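Local coordinates for protein ulvan Lyase-PL25 (Pseudoalteromonas sp. PLSV, PDB 5UAM) that degrades ulvan, the sulfated cell-wall polysaccharide of green seaweeds, as a polysaccharide lyase of family 25 built on a beta-propeller fold, at residues A39-P44 with Y164-K169; P64-Y69 with I112-G117; D174-F179 with W188-S193; R362-V367 with S416-D421. One frame throughout, in Å; residues are numbered along the deposited sequence.

How the interactions relate
All four contacts belong to one beta-propeller. Interaction 1 lies about 5 Å from the centre of the chain, and its strand 165-169 pairs with strand 175-180 of interaction 3 in the same sheet, their centres about 11 Å apart. Interaction 2, about 12 Å from interaction 1 centre to centre, joins two other sheets, with F115 packing on N165, A167 and L177. Interaction 4, about 11 Å from interaction 1 centre to centre, touches it where I40 and H43 meet G363, S416 and A417; it does not touch interactions 2 or 3. Along the chain, interaction 2 falls between the two segments of interaction 1, followed by interactions 3 and 4. Loops 39-44 and 416-421 thus touch strands 165-169 and 362-367, distant in sequence.

Interaction 1: A39-P44 with Y164-K169; sequences AIVQHP and YNQAIK. With PO4 (phosphate ion), chain E.
H43 carries its ring between the backbone N and the carbonyl carbon (chi1 72°), while Q166 sets CG beside its own backbone N (chi1 -56°) and then runs extended; these torsions bring the imidazole edge to the amide. H43 NE2 donates to Q166 OE1 at 3.0 Å. The oxygen lies near the imidazole plane; the donor is tilted from the carbonyl plane, and ring and amide planes are turned 56° apart. A225 N also donates to OE1 and Q166 NE2 reaches A223 O, so both ends of the amide are fixed, and W224 stacks on the H43 ring. Beside this, A167 N makes a weak bond of 3.3 Å to H43 O. The arrangement presses the central loop 39-44 of the beta-propeller against strand 165-169, an edge strand of its sheet, beside what is probably the active site. V41 splits its branches: CG1 meets Y164 CD1 obliquely at 3.7 Å, and CG2 lies 3.6 Å from Q166 NE2. A water accepts from N165 N at 2.9 Å and from Q42 NE2, bridging the segments; Q42 OE1 is taken by K101 NZ. Y164, probably the proton acceptor of the lyase reaction, points its OH at a bound phosphate, 2.8 Å from PO4 O3. H99, H119, H184, R180 and Y222 hydrogen-bond that phosphate, probably taken from the crystallisation liquor.

Interaction 2: P64-Y69 with I112-G117; sequences PYIASY and IHIFYG
The ring of Y116 receives P64 on one face: P64 CG stands 3.6 Å above the ring plane, offset toward the rim. At the edge, in the plane, lies I114 O of the same strand. Measured to the ring centroid, P64 CG is 3.8 Å away and 19° off the normal, which qualifies as a CH-pi contact. The neighbouring P64 CD approaches Y116 CD2 at 3.6 Å, so two carbons of the pyrrolidine rest on one side of the phenol. Y116 offers this face because its CG sits between the backbone N and the carbonyl carbon (chi1 72°). The Y116 side chain also touches A141 and K139, and its OH bonds to I84 N.

Between the two strands the rest of the packing is aliphatic. P64 CB meets I114 CG2 at 3.9 Å, and the end of I66, CD1, touches I112 CG2 at 3.8 Å while standing 4.3 Å from I114 CD1. W152 packs against I66, I112 and I114, closing the same apolar patch. With a leucine in place of Y116, P64 is likely to lose the flat surface beneath CG, and I84 N would be left without its hydroxyl partner. The axes of the two short strands come no closer than 8.9 Å and run at 151°, too far for backbone pairing, so side chains alone join strands 64-69 and 112-116. Such face-to-face packing of separate four-stranded antiparallel sheets is how adjacent blades of a beta-propeller are held together.

Interaction 3: D174-F179 with W188-S193; sequences DIYLFF and WVYQKS
Y176 has Y190 alongside it and K192 alongside it too, each pair pointing the same way from one face of the paired strands. Y176 turns an edge toward the face of Y190 in an offset edge-to-face pair, with planes 66° apart and centroids 5.5 Å from each other. The extended K192 chain passes over a face of Y176, its CG 4.1 Å from the ring centroid, a CH-pi contact. Next along, Y190 CB sits over a face of F178 at 3.9 Å from the centroid, completing an aromatic cluster that F266 joins from outside.

K192 NZ ends near D174 OD2, at 4.1 Å beyond a salt bridge, but one water links the two and a second links NZ with Y176 OH. A leucine in place of Y176 would probably leave the K192 chain without its aromatic bed and the second water without its hydroxyl partner. On the reverse face, F179 takes V189 CG2 over its ring, 3.6 Å from the centroid, because the CG of F179 lies between its backbone N and carbonyl carbon (chi1 55°). Q191, whose NE2 bonds to A201 O and OE1 to T159 N, brings OE1 to the edge of that ring, 3.4 Å from F179 CZ.

Paired backbone bonds join I175 with S193, L177 with Q191 and F179 with V189; I175 N to S193 O measures 2.9 Å at 174°. This antiparallel pairing of consecutive strands makes a beta hairpin of a propeller blade.

Interaction 4: R362-V367 with S416-D421; sequences RGDFMV and SAFIKD
D364 and F418 form the tight part of this contact. D364 OD2 accepts the F418 backbone N at 2.9 Å with an N-H...O angle of 167°, using the anti lone pair, the one away from OD1. CG of D364 is anti to the backbone N (chi1 -161°), which sends the carboxylate across to the loop, where A417 CB also touches OD2 at 3.5 Å. A water donates to D364 OD2 at 2.7 Å and only weakly to F418 O. The other oxygen, OD1, takes H310 NE2 and S308 OG, with a weak bond from F365 N, so this buried carboxylate is held through both oxygens; several donors on it would probably favour the charged form. The F418 ring crosses D364 with its plane 28° from the carboxylate, and its CE2 comes within 3.4 Å of F365 N. L376 and M428 also pack on this ring.

The looser side is that of M366 and F418, both partly exposed. M366 crosses F418 at about a right angle, with SD 4.6 Å from the ring centroid over a face; this Met-aromatic contact is provisional, because M366 has two conformers.

Strand 362-367, at the edge of its sheet, thus meets a loop of the sheet in which N-terminal strand 30-33 pairs with strand 439-444. That joining of chain ends is the velcro closure of a beta-propeller, and the contact lies next to it.

Interaction 1: A39-P44 with Y164-K169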
# COMPACT_ATOMS: atom_id res chain seq x y z
N ALA A 39 4.72 -1.71 -3.52
CA ALA A 39 3.42 -2.36 -3.37
C ALA A 39 2.38 -1.29 -3.09
O ALA A 39 2.70 -0.23 -2.56
CB ALA A 39 3.40 -3.37 -2.22
N ILE A 40 1.12 -1.60 -3.38
CA ILE A 40 0.05 -0.63 -3.17
C ILE A 40 -0.15 -0.34 -1.70
O ILE A 40 -0.54 0.78 -1.34
CB ILE A 40 -1.22 -1.14 -3.88
CG1 ILE A 40 -1.06 -0.91 -5.40
CG2 ILE A 40 -2.47 -0.45 -3.37
CD1 ILE A 40 -2.04 -1.63 -6.25
N VAL A 41 0.14 -1.29 -0.80
CA VAL A 41 -0.16 -1.06 0.62
C VAL A 41 0.80 -0.06 1.26
O VAL A 41 0.38 0.70 2.15
CB VAL A 41 -0.24 -2.38 1.39
CG1 VAL A 41 1.09 -3.06 1.51
CG2 VAL A 41 -0.86 -2.12 2.79
N GLN A 42 2.08 -0.04 0.88
CA GLN A 42 3.02 0.96 1.40
C GLN A 42 2.87 2.21 0.57
O GLN A 42 3.48 2.34 -0.49
CB GLN A 42 4.47 0.47 1.41
CG GLN A 42 4.80 -0.53 2.50
CD GLN A 42 4.60 -1.98 2.11
OE1 GLN A 42 4.30 -2.33 0.95
NE2 GLN A 42 4.79 -2.85 3.09
N HIS A 43 2.06 3.14 1.06
CA HIS A 43 1.73 4.31 0.27
C HIS A 43 1.59 5.53 1.18
O HIS A 43 1.20 5.40 2.35
CB HIS A 43 0.42 4.09 -0.50
CG HIS A 43 -0.79 4.10 0.38
ND1 HIS A 43 -1.60 5.20 0.50
CD2 HIS A 43 -1.26 3.19 1.25
CE1 HIS A 43 -2.55 4.95 1.38
NE2 HIS A 43 -2.36 3.74 1.86
N PRO A 44 1.86 6.72 0.66
CA PRO A 44 2.43 6.95 -0.69
C PRO A 44 3.83 6.42 -0.85
O PRO A 44 4.66 6.52 0.07
CB PRO A 44 2.47 8.49 -0.79
CG PRO A 44 1.64 9.02 0.30
CD PRO A 44 1.63 7.97 1.38
N TYR A 164 3.37 -2.38 7.48
CA TYR A 164 2.40 -1.82 6.53
C TYR A 164 2.10 -0.34 6.76
O TYR A 164 0.93 0.06 6.92
CB TYR A 164 1.12 -2.64 6.45
CG TYR A 164 1.28 -4.08 6.06
CD1 TYR A 164 1.89 -4.43 4.87
CD2 TYR A 164 0.82 -5.10 6.88
CE1 TYR A 164 1.99 -5.74 4.50
CE2 TYR A 164 0.93 -6.40 6.54
CZ TYR A 164 1.51 -6.73 5.35
OH TYR A 164 1.61 -8.05 4.99
N ASN A 165 3.14 0.48 6.69
CA ASN A 165 3.02 1.91 6.96
C ASN A 165 2.24 2.65 5.89
O ASN A 165 2.52 2.52 4.69
CB ASN A 165 4.40 2.55 7.01
CG ASN A 165 5.23 2.01 8.11
OD1 ASN A 165 4.79 1.94 9.26
ND2 ASN A 165 6.47 1.66 7.79
N GLN A 166 1.31 3.48 6.33
CA GLN A 166 0.47 4.27 5.45
C GLN A 166 0.37 5.63 6.09
O GLN A 166 -0.12 5.75 7.21
CB GLN A 166 -0.88 3.59 5.30
CG GLN A 166 -0.71 2.18 4.82
CD GLN A 166 -1.98 1.42 4.72
OE1 GLN A 166 -2.92 1.85 4.06
NE2 GLN A 166 -1.98 0.23 5.29
N ALA A 167 0.89 6.65 5.41
CA ALA A 167 1.07 7.96 6.03
C ALA A 167 0.17 8.98 5.37
O ALA A 167 0.17 9.12 4.14
CB ALA A 167 2.52 8.40 5.90
N ILE A 168 -0.56 9.74 6.19
CA ILE A 168 -1.53 10.71 5.71
C ILE A 168 -1.32 12.02 6.44
O ILE A 168 -1.18 12.04 7.67
CB ILE A 168 -2.97 10.20 5.92
CG1 ILE A 168 -3.14 8.88 5.18
CG2 ILE A 168 -3.99 11.23 5.42
CD1 ILE A 168 -4.49 8.25 5.36
N LYS A 169 -1.28 13.12 5.69
CA LYS A 169 -1.20 14.46 6.28
C LYS A 169 -2.51 15.19 6.00
O LYS A 169 -2.97 15.25 4.86
CB LYS A 169 -0.05 15.27 5.68
CG LYS A 169 0.16 16.60 6.39
CD LYS A 169 1.37 17.36 5.87
CE LYS A 169 1.15 17.86 4.48
NZ LYS A 169 2.28 18.80 4.09
P PO4 E . 2.25 -10.88 6.62
O1 PO4 E . 2.19 -12.38 6.81
O2 PO4 E . 0.92 -10.28 6.85
O3 PO4 E . 2.67 -10.67 5.19
O4 PO4 E . 3.25 -10.32 7.62
O HOH W 1 5.46 -0.92 5.65

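Interaction 2: P64-Y69 with I112-G117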
# COMPACT_ATOMS: atom_id res chain seq x y z
N PRO A 64 15.68 1.76 2.28
CA PRO A 64 14.84 2.66 1.50
C PRO A 64 15.71 3.62 0.68
O PRO A 64 16.65 4.21 1.21
CB PRO A 64 14.05 3.42 2.57
CG PRO A 64 14.96 3.44 3.73
CD PRO A 64 15.66 2.10 3.72
N TYR A 65 15.35 3.77 -0.59
CA TYR A 65 16.01 4.70 -1.49
C TYR A 65 15.00 5.71 -2.02
O TYR A 65 13.82 5.39 -2.24
CB TYR A 65 16.68 3.97 -2.66
CG TYR A 65 17.98 3.32 -2.25
CD1 TYR A 65 17.98 2.16 -1.48
CD2 TYR A 65 19.20 3.91 -2.55
CE1 TYR A 65 19.16 1.58 -1.05
CE2 TYR A 65 20.40 3.34 -2.11
CZ TYR A 65 20.37 2.16 -1.38
OH TYR A 65 21.56 1.60 -0.95
N ILE A 66 15.47 6.94 -2.23
CA ILE A 66 14.61 8.04 -2.64
C ILE A 66 15.28 8.82 -3.76
O ILE A 66 16.48 9.07 -3.74
CB ILE A 66 14.24 8.94 -1.45
CG1 ILE A 66 13.35 10.08 -1.91
CG2 ILE A 66 15.47 9.44 -0.78
CD1 ILE A 66 12.69 10.84 -0.76
N ALA A 67 14.49 9.18 -4.77
CA ALA A 67 14.94 10.01 -5.87
C ALA A 67 13.89 11.08 -6.14
O ALA A 67 12.80 11.07 -5.57
CB ALA A 67 15.15 9.17 -7.14
N SER A 68 14.23 12.04 -6.99
CA SER A 68 13.26 13.05 -7.37
C SER A 68 13.47 13.46 -8.82
O SER A 68 14.59 13.39 -9.35
CB SER A 68 13.35 14.28 -6.48
OG SER A 68 14.56 14.99 -6.66
N TYR A 69 12.37 13.91 -9.43
CA TYR A 69 12.37 14.42 -10.80
C TYR A 69 11.79 15.82 -10.81
O TYR A 69 10.68 16.04 -10.31
CB TYR A 69 11.56 13.51 -11.72
CG TYR A 69 11.59 13.94 -13.17
CD1 TYR A 69 12.75 13.87 -13.91
CD2 TYR A 69 10.47 14.47 -13.78
CE1 TYR A 69 12.79 14.28 -15.22
CE2 TYR A 69 10.49 14.87 -15.10
CZ TYR A 69 11.65 14.77 -15.82
OH TYR A 69 11.71 15.16 -17.14
N ILE A 112 11.09 15.77 4.39
CA ILE A 112 10.61 14.53 3.81
C ILE A 112 10.81 13.44 4.84
O ILE A 112 11.92 13.25 5.37
CB ILE A 112 11.35 14.22 2.50
CG1 ILE A 112 11.21 15.42 1.55
CG2 ILE A 112 10.81 12.95 1.85
CD1 ILE A 112 12.23 15.47 0.49
N HIS A 113 9.73 12.72 5.14
CA HIS A 113 9.74 11.62 6.08
C HIS A 113 9.63 10.31 5.33
O HIS A 113 8.86 10.20 4.38
CB HIS A 113 8.53 11.72 7.00
CG HIS A 113 8.56 12.92 7.88
ND1 HIS A 113 8.89 12.87 9.21
CD2 HIS A 113 8.34 14.22 7.59
CE1 HIS A 113 8.84 14.08 9.72
NE2 HIS A 113 8.51 14.92 8.75
N ILE A 114 10.40 9.32 5.78
CA ILE A 114 10.37 7.98 5.23
C ILE A 114 10.12 7.01 6.38
O ILE A 114 10.88 6.99 7.36
CB ILE A 114 11.68 7.64 4.47
CG1 ILE A 114 11.80 8.51 3.21
CG2 ILE A 114 11.75 6.16 4.13
CD1 ILE A 114 10.87 8.15 2.10
N PHE A 115 9.04 6.24 6.30
CA PHE A 115 8.73 5.18 7.25
C PHE A 115 9.06 3.86 6.57
O PHE A 115 8.73 3.67 5.40
CB PHE A 115 7.25 5.26 7.62
CG PHE A 115 6.84 6.60 8.15
CD1 PHE A 115 6.97 6.90 9.50
CD2 PHE A 115 6.35 7.56 7.32
CE1 PHE A 115 6.59 8.14 10.00
CE2 PHE A 115 5.97 8.81 7.81
CZ PHE A 115 6.09 9.09 9.15
N TYR A 116 9.76 2.97 7.27
CA TYR A 116 10.33 1.81 6.59
C TYR A 116 10.80 0.78 7.60
O TYR A 116 10.86 1.04 8.81
CB TYR A 116 11.52 2.25 5.73
CG TYR A 116 12.74 2.62 6.56
CD1 TYR A 116 12.84 3.86 7.19
CD2 TYR A 116 13.78 1.72 6.74
CE1 TYR A 116 13.95 4.18 7.96
CE2 TYR A 116 14.88 2.03 7.52
CZ TYR A 116 14.96 3.25 8.13
OH TYR A 116 16.06 3.55 8.90
N GLY A 117 11.15 -0.40 7.11
CA GLY A 117 11.97 -1.33 7.85
C GLY A 117 11.24 -2.35 8.71
O GLY A 117 11.87 -3.29 9.17

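Interaction 3: D174-F179 with W188-S193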
# COMPACT_ATOMS: atom_id res chain seq x y z
N ASP A 174 -1.52 17.96 10.52
CA ASP A 174 -1.43 16.79 11.39
C ASP A 174 -1.11 15.56 10.56
O ASP A 174 -1.57 15.40 9.42
CB ASP A 174 -2.74 16.56 12.13
CG ASP A 174 -3.03 17.62 13.21
OD1 ASP A 174 -2.17 18.49 13.51
OD2 ASP A 174 -4.17 17.58 13.76
N ILE A 175 -0.31 14.68 11.15
CA ILE A 175 0.20 13.49 10.47
C ILE A 175 -0.35 12.26 11.17
O ILE A 175 -0.26 12.14 12.41
CB ILE A 175 1.73 13.46 10.47
CG1 ILE A 175 2.27 14.57 9.56
CG2 ILE A 175 2.24 12.09 10.03
CD1 ILE A 175 3.70 14.87 9.80
N TYR A 176 -0.93 11.35 10.39
CA TYR A 176 -1.40 10.07 10.89
C TYR A 176 -0.64 8.95 10.20
O TYR A 176 -0.60 8.90 8.96
CB TYR A 176 -2.90 9.89 10.63
CG TYR A 176 -3.75 10.85 11.40
CD1 TYR A 176 -3.95 12.15 10.97
CD2 TYR A 176 -4.35 10.47 12.60
CE1 TYR A 176 -4.74 13.02 11.69
CE2 TYR A 176 -5.12 11.33 13.33
CZ TYR A 176 -5.33 12.61 12.88
OH TYR A 176 -6.10 13.48 13.61
N LEU A 177 -0.05 8.06 10.99
CA LEU A 177 0.62 6.88 10.47
C LEU A 177 -0.21 5.67 10.86
O LEU A 177 -0.39 5.41 12.05
CB LEU A 177 2.04 6.72 11.03
CG LEU A 177 2.84 5.58 10.40
CD1 LEU A 177 3.22 5.93 8.97
CD2 LEU A 177 4.10 5.31 11.24
N PHE A 178 -0.74 4.97 9.86
CA PHE A 178 -1.54 3.77 10.05
C PHE A 178 -0.67 2.54 9.78
O PHE A 178 0.15 2.54 8.86
CB PHE A 178 -2.72 3.76 9.07
CG PHE A 178 -3.72 4.82 9.35
CD1 PHE A 178 -3.50 6.09 8.89
CD2 PHE A 178 -4.86 4.54 10.06
CE1 PHE A 178 -4.40 7.09 9.12
CE2 PHE A 178 -5.78 5.57 10.34
CZ PHE A 178 -5.52 6.83 9.86
N PHE A 179 -0.82 1.51 10.59
CA PHE A 179 -0.03 0.30 10.46
C PHE A 179 -0.63 -0.80 11.32
O PHE A 179 -1.47 -0.55 12.20
CB PHE A 179 1.45 0.52 10.84
CG PHE A 179 1.65 1.09 12.21
CD1 PHE A 179 1.59 2.46 12.43
CD2 PHE A 179 1.91 0.27 13.29
CE1 PHE A 179 1.78 2.99 13.70
CE2 PHE A 179 2.10 0.79 14.55
CZ PHE A 179 2.04 2.16 14.76
N TRP A 188 -4.74 -3.27 14.36
CA TRP A 188 -4.34 -2.16 13.49
C TRP A 188 -4.58 -0.86 14.23
O TRP A 188 -5.57 -0.73 14.95
CB TRP A 188 -5.09 -2.17 12.16
CG TRP A 188 -4.56 -3.20 11.23
CD1 TRP A 188 -4.65 -4.55 11.39
CD2 TRP A 188 -3.81 -2.99 10.04
NE1 TRP A 188 -4.02 -5.19 10.36
CE2 TRP A 188 -3.51 -4.26 9.51
CE3 TRP A 188 -3.38 -1.85 9.37
CZ2 TRP A 188 -2.79 -4.42 8.32
CZ3 TRP A 188 -2.64 -2.02 8.15
CH2 TRP A 188 -2.38 -3.29 7.67
N VAL A 189 -3.65 0.07 14.06
CA VAL A 189 -3.61 1.29 14.85
C VAL A 189 -3.25 2.46 13.96
O VAL A 189 -2.77 2.31 12.83
CB VAL A 189 -2.56 1.20 15.97
CG1 VAL A 189 -2.79 -0.02 16.86
CG2 VAL A 189 -1.16 1.17 15.37
N TYR A 190 -3.40 3.65 14.52
CA TYR A 190 -2.67 4.81 14.03
C TYR A 190 -1.91 5.48 15.16
O TYR A 190 -2.25 5.35 16.33
CB TYR A 190 -3.59 5.83 13.34
CG TYR A 190 -4.59 6.51 14.24
CD1 TYR A 190 -4.24 7.62 15.00
CD2 TYR A 190 -5.91 6.07 14.33
CE1 TYR A 190 -5.16 8.26 15.82
CE2 TYR A 190 -6.83 6.71 15.14
CZ TYR A 190 -6.46 7.81 15.89
OH TYR A 190 -7.40 8.43 16.69
N GLN A 191 -0.83 6.18 14.77
CA GLN A 191 -0.19 7.14 15.64
C GLN A 191 -0.27 8.51 15.00
O GLN A 191 -0.03 8.67 13.80
CB GLN A 191 1.28 6.78 15.92
CG GLN A 191 1.45 5.55 16.79
CD GLN A 191 2.86 5.33 17.25
OE1 GLN A 191 3.61 4.52 16.68
NE2 GLN A 191 3.23 6.06 18.29
N LYS A 192 -0.61 9.50 15.83
CA LYS A 192 -0.88 10.86 15.41
C LYS A 192 0.23 11.80 15.88
O LYS A 192 0.65 11.74 17.04
CB LYS A 192 -2.22 11.34 15.99
CG LYS A 192 -2.60 12.78 15.65
CD LYS A 192 -3.90 13.18 16.33
CE LYS A 192 -4.23 14.61 16.04
NZ LYS A 192 -5.49 15.02 16.71
N SER A 193 0.68 12.68 14.99
CA SER A 193 1.65 13.72 15.34
C SER A 193 1.09 15.07 14.94
O SER A 193 0.63 15.24 13.81
CB SER A 193 3.00 13.51 14.64
OG SER A 193 3.82 14.65 14.81
O HOH W 2 -5.29 17.89 16.15
O HOH W 3 -7.62 12.97 15.80

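Interaction 4: R362-V367 with S416-D421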
# COMPACT_ATOMS: atom_id res chain seq x y z
N ARG A 362 -3.22 -6.65 -10.38
CA ARG A 362 -3.21 -5.66 -9.32
C ARG A 362 -3.39 -4.29 -9.96
O ARG A 362 -3.01 -4.09 -11.12
CB ARG A 362 -1.88 -5.66 -8.55
CG ARG A 362 -1.60 -6.94 -7.80
CD ARG A 362 -2.54 -7.15 -6.63
NE ARG A 362 -2.16 -8.34 -5.88
CZ ARG A 362 -2.67 -9.55 -6.06
NH1 ARG A 362 -3.61 -9.76 -6.98
NH2 ARG A 362 -2.23 -10.56 -5.34
N GLY A 363 -3.93 -3.33 -9.23
CA GLY A 363 -4.04 -2.01 -9.82
C GLY A 363 -4.65 -1.04 -8.84
O GLY A 363 -5.37 -1.43 -7.92
N ASP A 364 -4.35 0.23 -9.05
CA ASP A 364 -5.03 1.33 -8.36
C ASP A 364 -5.91 2.04 -9.37
O ASP A 364 -5.77 1.86 -10.59
CB ASP A 364 -4.00 2.28 -7.73
CG ASP A 364 -4.57 3.17 -6.62
OD1 ASP A 364 -5.74 3.00 -6.19
OD2 ASP A 364 -3.80 4.04 -6.15
N PHE A 365 -6.85 2.85 -8.88
CA PHE A 365 -7.82 3.45 -9.78
C PHE A 365 -8.08 4.89 -9.39
O PHE A 365 -7.78 5.33 -8.27
CB PHE A 365 -9.15 2.68 -9.79
CG PHE A 365 -9.90 2.75 -8.47
CD1 PHE A 365 -9.61 1.87 -7.44
CD2 PHE A 365 -10.87 3.71 -8.27
CE1 PHE A 365 -10.32 1.96 -6.23
CE2 PHE A 365 -11.55 3.80 -7.08
CZ PHE A 365 -11.28 2.93 -6.08
N MET A 366 -8.63 5.63 -10.34
CA MET A 366 -9.14 6.97 -10.16
C MET A 366 -10.60 6.98 -10.55
O MET A 366 -10.99 6.28 -11.50
CB MET A 366 -8.38 7.94 -11.06
CG MET A 366 -6.90 8.03 -10.75
SD MET A 366 -6.04 9.21 -11.79
CE MET A 366 -6.64 8.75 -13.41
N VAL A 367 -11.40 7.76 -9.86
CA VAL A 367 -12.83 7.84 -10.13
C VAL A 367 -13.24 9.30 -10.07
O VAL A 367 -12.76 10.06 -9.21
CB VAL A 367 -13.63 6.97 -9.14
CG1 VAL A 367 -13.27 7.30 -7.69
CG2 VAL A 367 -15.11 7.12 -9.39
N SER A 416 3.30 0.69 -7.30
CA SER A 416 2.82 1.51 -6.20
C SER A 416 1.36 1.88 -6.39
O SER A 416 0.78 1.73 -7.47
CB SER A 416 3.62 2.81 -6.11
OG SER A 416 3.35 3.69 -7.20
N ALA A 417 0.78 2.43 -5.33
CA ALA A 417 -0.45 3.19 -5.48
C ALA A 417 -0.16 4.45 -6.29
O ALA A 417 1.00 4.87 -6.46
CB ALA A 417 -1.00 3.58 -4.11
N PHE A 418 -1.21 5.09 -6.80
CA PHE A 418 -1.01 6.35 -7.48
C PHE A 418 -0.30 7.35 -6.57
O PHE A 418 -0.60 7.45 -5.37
CB PHE A 418 -2.33 6.95 -7.94
CG PHE A 418 -2.91 6.29 -9.18
CD1 PHE A 418 -2.21 6.28 -10.37
CD2 PHE A 418 -4.19 5.75 -9.16
CE1 PHE A 418 -2.75 5.71 -11.49
CE2 PHE A 418 -4.73 5.16 -10.29
CZ PHE A 418 -4.01 5.15 -11.45
N ILE A 419 0.62 8.09 -7.17
CA ILE A 419 1.39 9.13 -6.49
C ILE A 419 0.49 10.21 -5.95
O ILE A 419 -0.47 10.65 -6.60
CB ILE A 419 2.41 9.67 -7.50
CG1 ILE A 419 3.48 8.59 -7.66
CG2 ILE A 419 3.01 11.01 -7.09
CD1 ILE A 419 4.45 8.87 -8.72
N LYS A 420 0.79 10.66 -4.73
CA LYS A 420 0.01 11.71 -4.10
C LYS A 420 0.11 12.99 -4.90
O LYS A 420 1.20 13.47 -5.21
CB LYS A 420 0.47 11.95 -2.66
CG LYS A 420 -0.22 13.14 -1.96
CD LYS A 420 0.24 13.34 -0.54
CE LYS A 420 -0.27 14.67 0.04
NZ LYS A 420 -1.75 14.75 0.02
N ASP A 421 -1.04 13.58 -5.23
CA ASP A 421 -1.09 14.82 -5.99
C ASP A 421 -0.39 14.70 -7.34
O ASP A 421 0.14 15.68 -7.88
CB ASP A 421 -0.55 15.99 -5.17
CG ASP A 421 -1.40 16.29 -3.96
OD1 ASP A 421 -2.66 16.18 -4.05
OD2 ASP A 421 -0.85 16.64 -2.90
O HOH W 4 -3.73 6.23 -4.56